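Local coordinates for sister chromatid cohesion protein (PDB 5T8V) that probably loads the cohesin ring onto chromatin, the chain here being the C-terminal HEAT-repeat part of the loader Scc2, at residues 790-801 against 848-856; 878-889 against 918-928. All coordinates share one frame; numbering follows the deposited sequence.

How the interactions relate
Both contacts join neighbouring helices of the same HEAT-repeat solenoid, in series along the chain, with centres about 18 Å apart. Helix 839-852 of interaction 1 packs against helix 878-891 of interaction 2, where A850 CB meets I887 CG1 at 4.3 Å, so the two form one continuous stack. Interaction 1 is only partly buried: leucines, an isoleucine and a phenylalanine pack together, with a buried aspartate, a glutamine and two exposed lysines along one side. Interaction 2 is more buried, and its central knobs are a leucine and an aspartate, the latter paired with two arginines. Salt bridges cross the interface in interaction 2; in interaction 1 the one salt bridge stays within one helix.

Interaction 1 (790-801 against 848-856); sequences ANVLDKVLQALL and IFAKAEASL
K795 NZ is held by two groups of its own helix, D794 OD2 (salt bridge, 3.4 Å) and Q798 OE1 (hydrogen bond, 2.7 Å), while K851 of the facing helix crosses the same D794 carboxylate with CG and CE against OD2. K851 NZ stays 4.5 Å from D794 OD2, beyond a salt bridge. The setting is the HEAT-repeat solenoid, where helix 791-801 and the end of helix 839-852 run in roughly the same direction, their axes 39° apart. The D794 chain has CG anti to the backbone N (chi1 173°), which swings the carboxylate toward the facing helix and brings OD1 up against CA and CB of A852. On the next turn Q798 lays CG beside the carbonyl O of A852, and the K795 ammonium stands 38° above the plane of the Q798 amide carbonyl. An alanine in place of Q798 would remove the acceptor of the K795 NZ bond, and would probably leave that ammonium to D794 and uncover A852 O.

Beside these polar groups the contact is apolar. L797 sets CB against A852 CB at 3.6 Å and carries CD1 over the F849 ring, a CH-pi contact 3.5 Å from the ring centroid and almost straight above it. One turn earlier, L793 crosses I848 at about a right angle, CD2 against CD1, and V784 of helix 773-786 touches both. Helix 808-824 covers the apolar side, S811 on L801 and V819 on F849. After E853 has left the helix, the chain turns so that L856 faces L801, the two leucines meeting tip to tip, CD1 to CD1 at 4.1 Å.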
loop_
_atom_site.group_PDB
_atom_site.type_symbol
_atom_site.label_atom_id
_atom_site.label_comp_id
_atom_site.label_asym_id
_atom_site.label_seq_id
_atom_site.Cartn_x
_atom_site.Cartn_y
_atom_site.Cartn_z
ATOM N N ALA A 790 9.809 -22.059 -25.078
ATOM C CA ALA A 790 9.589 -22.728 -26.353
ATOM C C ALA A 790 8.338 -23.596 -26.291
ATOM O O ALA A 790 7.351 -23.328 -26.983
ATOM C CB ALA A 790 10.809 -23.568 -26.729
ATOM N N ASN A 791 8.373 -24.639 -25.460
ATOM C CA ASN A 791 7.217 -25.514 -25.305
ATOM C C ASN A 791 5.973 -24.716 -24.936
ATOM O O ASN A 791 4.867 -25.000 -25.420
ATOM C CB ASN A 791 7.515 -26.572 -24.241
ATOM C CG ASN A 791 6.318 -27.446 -23.932
ATOM O OD1 ASN A 791 5.520 -27.135 -23.046
ATOM N ND2 ASN A 791 6.188 -28.552 -24.657
ATOM N N VAL A 792 6.139 -23.696 -24.097
ATOM C CA VAL A 792 4.989 -22.941 -23.608
ATOM C C VAL A 792 4.309 -22.216 -24.761
ATOM O O VAL A 792 3.101 -22.357 -24.978
ATOM C CB VAL A 792 5.414 -21.959 -22.503
ATOM C CG1 VAL A 792 4.194 -21.418 -21.802
ATOM C CG2 VAL A 792 6.346 -22.630 -21.490
ATOM N N LEU A 793 5.076 -21.429 -25.521
ATOM C CA LEU A 793 4.511 -20.739 -26.677
ATOM C C LEU A 793 3.878 -21.728 -27.648
ATOM O O LEU A 793 2.839 -21.438 -28.253
ATOM C CB LEU A 793 5.590 -19.913 -27.379
ATOM C CG LEU A 793 5.202 -19.276 -28.717
ATOM C CD1 LEU A 793 3.893 -18.509 -28.613
ATOM C CD2 LEU A 793 6.304 -18.348 -29.202
ATOM N N ASP A 794 4.490 -22.902 -27.810
ATOM C CA ASP A 794 3.884 -23.937 -28.639
ATOM C C ASP A 794 2.473 -24.254 -28.160
ATOM O O ASP A 794 1.519 -24.249 -28.948
ATOM C CB ASP A 794 4.755 -25.195 -28.628
ATOM C CG ASP A 794 4.102 -26.363 -29.339
ATOM O OD1 ASP A 794 3.321 -26.125 -30.283
ATOM O OD2 ASP A 794 4.370 -27.520 -28.952
ATOM N N LYS A 795 2.317 -24.518 -26.860
ATOM C CA LYS A 795 0.992 -24.840 -26.343
ATOM C C LYS A 795 0.046 -23.644 -26.368
ATOM O O LYS A 795 -1.174 -23.840 -26.384
ATOM C CB LYS A 795 1.106 -25.398 -24.923
ATOM C CG LYS A 795 1.617 -26.833 -24.880
ATOM C CD LYS A 795 0.566 -27.826 -25.383
ATOM C CE LYS A 795 1.201 -29.121 -25.872
ATOM N NZ LYS A 795 1.901 -28.950 -27.180
ATOM N N VAL A 796 0.568 -22.417 -26.377
ATOM C CA VAL A 796 -0.291 -21.252 -26.569
ATOM C C VAL A 796 -0.844 -21.238 -27.988
ATOM O O VAL A 796 -2.045 -21.035 -28.205
ATOM C CB VAL A 796 0.476 -19.954 -26.254
ATOM C CG1 VAL A 796 -0.403 -18.731 -26.508
ATOM C CG2 VAL A 796 0.961 -19.954 -24.814
ATOM N N LEU A 797 0.028 -21.453 -28.977
ATOM C CA LEU A 797 -0.418 -21.477 -30.365
ATOM C C LEU A 797 -1.398 -22.617 -30.613
ATOM O O LEU A 797 -2.353 -22.466 -31.383
ATOM C CB LEU A 797 0.785 -21.595 -31.302
ATOM C CG LEU A 797 1.518 -20.294 -31.632
ATOM C CD1 LEU A 797 2.837 -20.591 -32.324
ATOM C CD2 LEU A 797 0.653 -19.393 -32.503
ATOM N N GLN A 798 -1.179 -23.767 -29.973
ATOM C CA GLN A 798 -2.096 -24.888 -30.161
ATOM C C GLN A 798 -3.423 -24.639 -29.456
ATOM O O GLN A 798 -4.489 -24.943 -30.005
ATOM C CB GLN A 798 -1.453 -26.183 -29.670
ATOM C CG GLN A 798 -0.556 -26.835 -30.709
ATOM C CD GLN A 798 0.112 -28.093 -30.200
ATOM O OE1 GLN A 798 0.028 -28.420 -29.015
ATOM N NE2 GLN A 798 0.780 -28.810 -31.096
ATOM N N ALA A 799 -3.384 -24.085 -28.243
ATOM C CA ALA A 799 -4.611 -23.708 -27.554
ATOM C C ALA A 799 -5.326 -22.545 -28.231
ATOM O O ALA A 799 -6.485 -22.275 -27.899
ATOM C CB ALA A 799 -4.308 -23.344 -26.100
ATOM N N LEU A 800 -4.668 -21.860 -29.164
ATOM C CA LEU A 800 -5.241 -20.712 -29.856
ATOM C C LEU A 800 -5.817 -21.072 -31.219
ATOM O O LEU A 800 -6.893 -20.585 -31.579
ATOM C CB LEU A 800 -4.173 -19.625 -30.021
ATOM C CG LEU A 800 -4.599 -18.207 -30.415
ATOM C CD1 LEU A 800 -3.505 -17.237 -30.014
ATOM C CD2 LEU A 800 -4.881 -18.071 -31.903
ATOM N N LEU A 801 -5.129 -21.918 -31.983
ATOM C CA LEU A 801 -5.522 -22.233 -33.350
ATOM C C LEU A 801 -6.308 -23.531 -33.467
ATOM O O LEU A 801 -6.699 -23.901 -34.579
ATOM C CB LEU A 801 -4.279 -22.308 -34.245
ATOM C CG LEU A 801 -3.490 -21.008 -34.416
ATOM C CD1 LEU A 801 -2.249 -21.248 -35.262
ATOM C CD2 LEU A 801 -4.352 -19.916 -35.036
ATOM N N ILE A 848 9.148 -23.622 -33.449
ATOM C CA ILE A 848 8.013 -23.896 -32.574
ATOM C C ILE A 848 6.693 -23.606 -33.276
ATOM O O ILE A 848 5.673 -24.237 -32.973
ATOM C CB ILE A 848 8.150 -23.100 -31.262
ATOM C CG1 ILE A 848 8.307 -21.601 -31.550
ATOM C CG2 ILE A 848 9.324 -23.645 -30.454
ATOM C CD1 ILE A 848 8.621 -20.755 -30.336
ATOM N N PHE A 849 6.681 -22.670 -34.228
ATOM C CA PHE A 849 5.479 -22.472 -35.035
ATOM C C PHE A 849 5.153 -23.722 -35.841
ATOM O O PHE A 849 4.018 -24.211 -35.821
ATOM C CB PHE A 849 5.654 -21.271 -35.960
ATOM C CG PHE A 849 5.005 -20.024 -35.451
ATOM C CD1 PHE A 849 5.674 -19.190 -34.574
ATOM C CD2 PHE A 849 3.720 -19.689 -35.842
ATOM C CE1 PHE A 849 5.080 -18.046 -34.101
ATOM C CE2 PHE A 849 3.118 -18.542 -35.373
ATOM C CZ PHE A 849 3.798 -17.720 -34.501
ATOM N N ALA A 850 6.141 -24.251 -36.566
ATOM C CA ALA A 850 5.924 -25.474 -37.328
ATOM C C ALA A 850 5.491 -26.617 -36.419
ATOM O O ALA A 850 4.674 -27.457 -36.812
ATOM C CB ALA A 850 7.192 -25.845 -38.092
ATOM N N LYS A 851 6.027 -26.666 -35.197
ATOM C CA LYS A 851 5.573 -27.674 -34.244
ATOM C C LYS A 851 4.104 -27.471 -33.890
ATOM O O LYS A 851 3.350 -28.442 -33.760
ATOM C CB LYS A 851 6.443 -27.632 -32.986
ATOM C CG LYS A 851 5.810 -28.246 -31.735
ATOM C CD LYS A 851 5.452 -29.716 -31.918
ATOM C CE LYS A 851 4.686 -30.240 -30.711
ATOM N NZ LYS A 851 4.144 -31.611 -30.928
ATOM N N ALA A 852 3.676 -26.216 -33.741
ATOM C CA ALA A 852 2.310 -25.949 -33.301
ATOM C C ALA A 852 1.303 -26.243 -34.407
ATOM O O ALA A 852 0.308 -26.944 -34.183
ATOM C CB ALA A 852 2.186 -24.500 -32.835
ATOM N N GLU A 853 1.538 -25.712 -35.606
ATOM C CA GLU A 853 0.590 -25.880 -36.706
ATOM C C GLU A 853 1.348 -25.724 -38.016
ATOM O O GLU A 853 1.717 -24.605 -38.388
ATOM C CB GLU A 853 -0.543 -24.866 -36.599
ATOM C CG GLU A 853 -1.576 -24.964 -37.707
ATOM C CD GLU A 853 -2.293 -26.301 -37.722
ATOM O OE1 GLU A 853 -2.443 -26.905 -36.641
ATOM O OE2 GLU A 853 -2.701 -26.746 -38.816
ATOM N N ALA A 854 1.566 -26.840 -38.713
ATOM C CA ALA A 854 2.306 -26.820 -39.968
ATOM C C ALA A 854 1.492 -26.268 -41.131
ATOM O O ALA A 854 2.076 -25.892 -42.153
ATOM C CB ALA A 854 2.783 -28.230 -40.314
ATOM N N SER A 855 0.164 -26.213 -41.002
ATOM C CA SER A 855 -0.675 -25.676 -42.069
ATOM C C SER A 855 -0.269 -24.264 -42.473
ATOM O O SER A 855 -0.573 -23.842 -43.595
ATOM C CB SER A 855 -2.140 -25.681 -41.628
ATOM O OG SER A 855 -2.945 -24.952 -42.536
ATOM N N LEU A 856 0.409 -23.530 -41.591
ATOM C CA LEU A 856 0.751 -22.140 -41.865
ATOM C C LEU A 856 1.889 -22.001 -42.868
ATOM O O LEU A 856 2.088 -20.909 -43.409
ATOM C CB LEU A 856 1.127 -21.437 -40.560
ATOM C CG LEU A 856 0.048 -21.462 -39.476
ATOM C CD1 LEU A 856 0.658 -21.261 -38.101
ATOM C CD2 LEU A 856 -1.002 -20.401 -39.751
#

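Interaction 2 (878-889 against 918-928); sequences LTVSRAVVVIYR and PRALLDDVMAC
D924 enters helix 878-889 as a knob among R882, V885, V886 and R889. It does so within the HEAT-repeat solenoid, where segments 878-889 and 919-928 run nearly parallel, their axes 24° apart. Its CB rests on V885 CG2 at 3.6 Å, with V886 CG2 beside it, and the same V886 methyl lies against CG. Having CG anti to the carbonyl carbon (chi1 -61°) brings the carboxylate between two arginines, each taking one oxygen. OD2 accepts a hydrogen bond from R882 NH2 at 3.0 Å, on its syn side, the N-H...O angle 149°; OD1 forms a salt bridge with R889 NH1 at 3.2 Å. Two positive partners around this buried acid would probably favour its ionised form.

R889 reaches OD1 with a fully extended chain and lays one guanidinium face over A927 CB. L921 is the second knob, one turn before D924. Its CD2 touches S881 CB, while CD1 meets V885 CG2 and the backbone of R882. Helix 839-852 places M847 on R882 and V886, and helix 969-986 packs on helix 919-935 through L922 and A927. C928 sets SG against Y888 CB at 3.8 Å, while the tyrosine OH bonds to L862 O. At the opposite end, where P918 is the N-cap residue of its helix, L878 points CD1 at CG of the P918 ring, 3.5 Å away.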
loop_
_atom_site.group_PDB
_atom_site.type_symbol
_atom_site.label_atom_id
_atom_site.label_comp_id
_atom_site.label_asym_id
_atom_site.label_seq_id
_atom_site.Cartn_x
_atom_site.Cartn_y
_atom_site.Cartn_z
ATOM N N LEU A 878 24.808 -25.502 -35.133
ATOM C CA LEU A 878 23.871 -26.618 -35.071
ATOM C C LEU A 878 22.442 -26.161 -34.818
ATOM O O LEU A 878 21.497 -26.846 -35.225
ATOM C CB LEU A 878 24.297 -27.598 -33.979
ATOM C CG LEU A 878 25.707 -28.179 -34.121
ATOM C CD1 LEU A 878 26.050 -29.037 -32.913
ATOM C CD2 LEU A 878 25.841 -28.980 -35.413
ATOM N N THR A 879 22.262 -25.023 -34.148
ATOM C CA THR A 879 20.921 -24.511 -33.890
ATOM C C THR A 879 20.132 -24.375 -35.186
ATOM O O THR A 879 19.025 -24.909 -35.316
ATOM C CB THR A 879 21.015 -23.163 -33.175
ATOM O OG1 THR A 879 21.856 -23.287 -32.022
ATOM C CG2 THR A 879 19.639 -22.676 -32.745
ATOM N N VAL A 880 20.693 -23.657 -36.161
ATOM C CA VAL A 880 20.014 -23.464 -37.441
ATOM C C VAL A 880 19.715 -24.807 -38.096
ATOM O O VAL A 880 18.626 -25.020 -38.644
ATOM C CB VAL A 880 20.856 -22.556 -38.362
ATOM C CG1 VAL A 880 22.288 -23.061 -38.482
ATOM C CG2 VAL A 880 20.225 -22.447 -39.742
ATOM N N SER A 881 20.673 -25.734 -38.054
ATOM C CA SER A 881 20.486 -27.028 -38.704
ATOM C C SER A 881 19.309 -27.782 -38.096
ATOM O O SER A 881 18.381 -28.194 -38.803
ATOM C CB SER A 881 21.772 -27.850 -38.599
ATOM O OG SER A 881 22.853 -27.192 -39.239
ATOM N N ARG A 882 19.330 -27.974 -36.774
ATOM C CA ARG A 882 18.216 -28.644 -36.112
ATOM C C ARG A 882 16.905 -27.928 -36.408
ATOM O O ARG A 882 15.869 -28.572 -36.626
ATOM C CB ARG A 882 18.463 -28.721 -34.607
ATOM C CG ARG A 882 17.630 -29.789 -33.909
ATOM C CD ARG A 882 18.018 -29.947 -32.446
ATOM N NE ARG A 882 17.122 -29.213 -31.554
ATOM C CZ ARG A 882 16.026 -29.720 -30.991
ATOM N NH1 ARG A 882 15.282 -28.963 -30.195
ATOM N NH2 ARG A 882 15.669 -30.980 -31.218
ATOM N N ALA A 883 16.932 -26.595 -36.439
ATOM C CA ALA A 883 15.727 -25.834 -36.749
ATOM C C ALA A 883 15.167 -26.228 -38.110
ATOM O O ALA A 883 13.990 -26.587 -38.228
ATOM C CB ALA A 883 16.025 -24.337 -36.701
ATOM N N VAL A 884 15.999 -26.180 -39.154
ATOM C CA VAL A 884 15.486 -26.426 -40.500
ATOM C C VAL A 884 15.050 -27.879 -40.655
ATOM O O VAL A 884 14.009 -28.161 -41.261
ATOM C CB VAL A 884 16.523 -26.023 -41.567
ATOM C CG1 VAL A 884 16.863 -24.544 -41.439
ATOM C CG2 VAL A 884 17.780 -26.872 -41.473
ATOM N N VAL A 885 15.824 -28.826 -40.114
ATOM C CA VAL A 885 15.432 -30.226 -40.265
ATOM C C VAL A 885 14.135 -30.501 -39.515
ATOM O O VAL A 885 13.331 -31.337 -39.942
ATOM C CB VAL A 885 16.552 -31.179 -39.806
ATOM C CG1 VAL A 885 17.818 -30.942 -40.616
ATOM C CG2 VAL A 885 16.824 -31.016 -38.328
ATOM N N VAL A 886 13.904 -29.812 -38.394
ATOM C CA VAL A 886 12.644 -29.984 -37.679
ATOM C C VAL A 886 11.501 -29.341 -38.454
ATOM O O VAL A 886 10.375 -29.856 -38.468
ATOM C CB VAL A 886 12.759 -29.416 -36.253
ATOM C CG1 VAL A 886 11.383 -29.283 -35.602
ATOM C CG2 VAL A 886 13.646 -30.317 -35.409
ATOM N N ILE A 887 11.763 -28.210 -39.109
ATOM C CA ILE A 887 10.721 -27.558 -39.892
ATOM C C ILE A 887 10.322 -28.430 -41.075
ATOM O O ILE A 887 9.140 -28.515 -41.426
ATOM C CB ILE A 887 11.184 -26.159 -40.338
ATOM C CG1 ILE A 887 11.322 -25.243 -39.118
ATOM C CG2 ILE A 887 10.192 -25.549 -41.333
ATOM C CD1 ILE A 887 12.031 -23.934 -39.399
ATOM N N TYR A 888 11.294 -29.088 -41.714
ATOM C CA TYR A 888 10.957 -30.050 -42.760
ATOM C C TYR A 888 10.224 -31.252 -42.180
ATOM O O TYR A 888 9.254 -31.743 -42.770
ATOM C CB TYR A 888 12.224 -30.506 -43.489
ATOM C CG TYR A 888 12.708 -29.582 -44.590
ATOM C CD1 TYR A 888 12.178 -28.307 -44.749
ATOM C CD2 TYR A 888 13.691 -29.995 -45.480
ATOM C CE1 TYR A 888 12.619 -27.471 -45.756
ATOM C CE2 TYR A 888 14.137 -29.166 -46.491
ATOM C CZ TYR A 888 13.597 -27.906 -46.625
ATOM O OH TYR A 888 14.038 -27.077 -47.630
ATOM N N ARG A 889 10.674 -31.733 -41.022
ATOM C CA ARG A 889 10.046 -32.883 -40.382
ATOM C C ARG A 889 8.565 -32.629 -40.123
ATOM O O ARG A 889 7.718 -33.486 -40.399
ATOM C CB ARG A 889 10.784 -33.195 -39.079
ATOM C CG ARG A 889 10.168 -34.282 -38.217
ATOM C CD ARG A 889 11.006 -34.483 -36.965
ATOM N NE ARG A 889 10.459 -35.498 -36.072
ATOM C CZ ARG A 889 11.049 -35.903 -34.952
ATOM N NH1 ARG A 889 12.213 -35.383 -34.585
ATOM N NH2 ARG A 889 10.479 -36.833 -34.198
ATOM N N PRO A 918 26.432 -34.376 -34.679
ATOM C CA PRO A 918 26.216 -34.916 -33.327
ATOM C C PRO A 918 24.899 -35.662 -33.169
ATOM O O PRO A 918 24.076 -35.700 -34.088
ATOM C CB PRO A 918 26.259 -33.667 -32.435
ATOM C CG PRO A 918 26.138 -32.502 -33.358
ATOM C CD PRO A 918 26.756 -32.939 -34.637
ATOM N N ARG A 919 24.698 -36.250 -31.988
ATOM C CA ARG A 919 23.530 -37.093 -31.749
ATOM C C ARG A 919 22.237 -36.286 -31.786
ATOM O O ARG A 919 21.302 -36.627 -32.520
ATOM C CB ARG A 919 23.683 -37.799 -30.401
ATOM C CG ARG A 919 22.455 -38.580 -29.934
ATOM C CD ARG A 919 22.550 -38.913 -28.453
ATOM N NE ARG A 919 21.228 -39.162 -27.874
ATOM C CZ ARG A 919 20.720 -40.361 -27.601
ATOM N NH1 ARG A 919 21.417 -41.465 -27.834
ATOM N NH2 ARG A 919 19.504 -40.455 -27.083
ATOM N N ALA A 920 22.162 -35.217 -30.987
ATOM C CA ALA A 920 20.912 -34.476 -30.848
ATOM C C ALA A 920 20.357 -34.057 -32.203
ATOM O O ALA A 920 19.138 -34.069 -32.414
ATOM C CB ALA A 920 21.127 -33.253 -29.957
ATOM N N LEU A 921 21.233 -33.682 -33.135
ATOM C CA LEU A 921 20.776 -33.337 -34.477
ATOM C C LEU A 921 20.548 -34.587 -35.317
ATOM O O LEU A 921 19.622 -34.628 -36.138
ATOM C CB LEU A 921 21.786 -32.410 -35.152
ATOM C CG LEU A 921 21.480 -31.942 -36.579
ATOM C CD1 LEU A 921 20.035 -31.508 -36.721
ATOM C CD2 LEU A 921 22.394 -30.783 -36.960
ATOM N N LEU A 922 21.374 -35.620 -35.119
ATOM C CA LEU A 922 21.148 -36.882 -35.813
ATOM C C LEU A 922 19.727 -37.381 -35.592
ATOM O O LEU A 922 19.160 -38.059 -36.457
ATOM C CB LEU A 922 22.146 -37.945 -35.357
ATOM C CG LEU A 922 21.937 -39.314 -36.018
ATOM C CD1 LEU A 922 21.912 -39.223 -37.542
ATOM C CD2 LEU A 922 23.011 -40.278 -35.571
ATOM N N ASP A 923 19.140 -37.060 -34.437
ATOM C CA ASP A 923 17.771 -37.475 -34.152
ATOM C C ASP A 923 16.791 -36.839 -35.132
ATOM O O ASP A 923 16.070 -37.535 -35.859
ATOM C CB ASP A 923 17.425 -37.110 -32.704
ATOM C CG ASP A 923 16.207 -37.845 -32.188
ATOM O OD1 ASP A 923 15.136 -37.744 -32.819
ATOM O OD2 ASP A 923 16.322 -38.528 -31.148
ATOM N N ASP A 924 16.763 -35.507 -35.176
ATOM C CA ASP A 924 15.804 -34.820 -36.033
ATOM C C ASP A 924 16.070 -35.107 -37.508
ATOM O O ASP A 924 15.128 -35.216 -38.302
ATOM C CB ASP A 924 15.843 -33.318 -35.760
ATOM C CG ASP A 924 15.465 -32.977 -34.330
ATOM O OD1 ASP A 924 14.258 -32.999 -34.015
ATOM O OD2 ASP A 924 16.374 -32.687 -33.525
ATOM N N VAL A 925 17.341 -35.239 -37.899
ATOM C CA VAL A 925 17.634 -35.498 -39.308
ATOM C C VAL A 925 17.242 -36.921 -39.683
ATOM O O VAL A 925 16.796 -37.177 -40.806
ATOM C CB VAL A 925 19.114 -35.224 -39.629
ATOM C CG1 VAL A 925 19.997 -36.174 -38.891
ATOM C CG2 VAL A 925 19.358 -35.339 -41.114
ATOM N N MET A 926 17.422 -37.874 -38.766
ATOM C CA MET A 926 16.991 -39.241 -39.042
ATOM C C MET A 926 15.475 -39.305 -39.171
ATOM O O MET A 926 14.943 -39.935 -40.095
ATOM C CB MET A 926 17.483 -40.183 -37.941
ATOM C CG MET A 926 17.153 -41.654 -38.185
ATOM S SD MET A 926 17.963 -42.340 -39.650
ATOM C CE MET A 926 19.661 -42.455 -39.080
ATOM N N ALA A 927 14.760 -38.652 -38.250
ATOM C CA ALA A 927 13.312 -38.539 -38.384
ATOM C C ALA A 927 12.939 -37.971 -39.748
ATOM O O ALA A 927 12.071 -38.509 -40.447
ATOM C CB ALA A 927 12.752 -37.663 -37.265
ATOM N N CYS A 928 13.603 -36.884 -40.148
ATOM C CA CYS A 928 13.319 -36.279 -41.443
ATOM C C CYS A 928 13.558 -37.269 -42.577
ATOM O O CYS A 928 12.768 -37.337 -43.528
ATOM C CB CYS A 928 14.175 -35.026 -41.627
ATOM S SG CYS A 928 13.674 -33.975 -43.003
#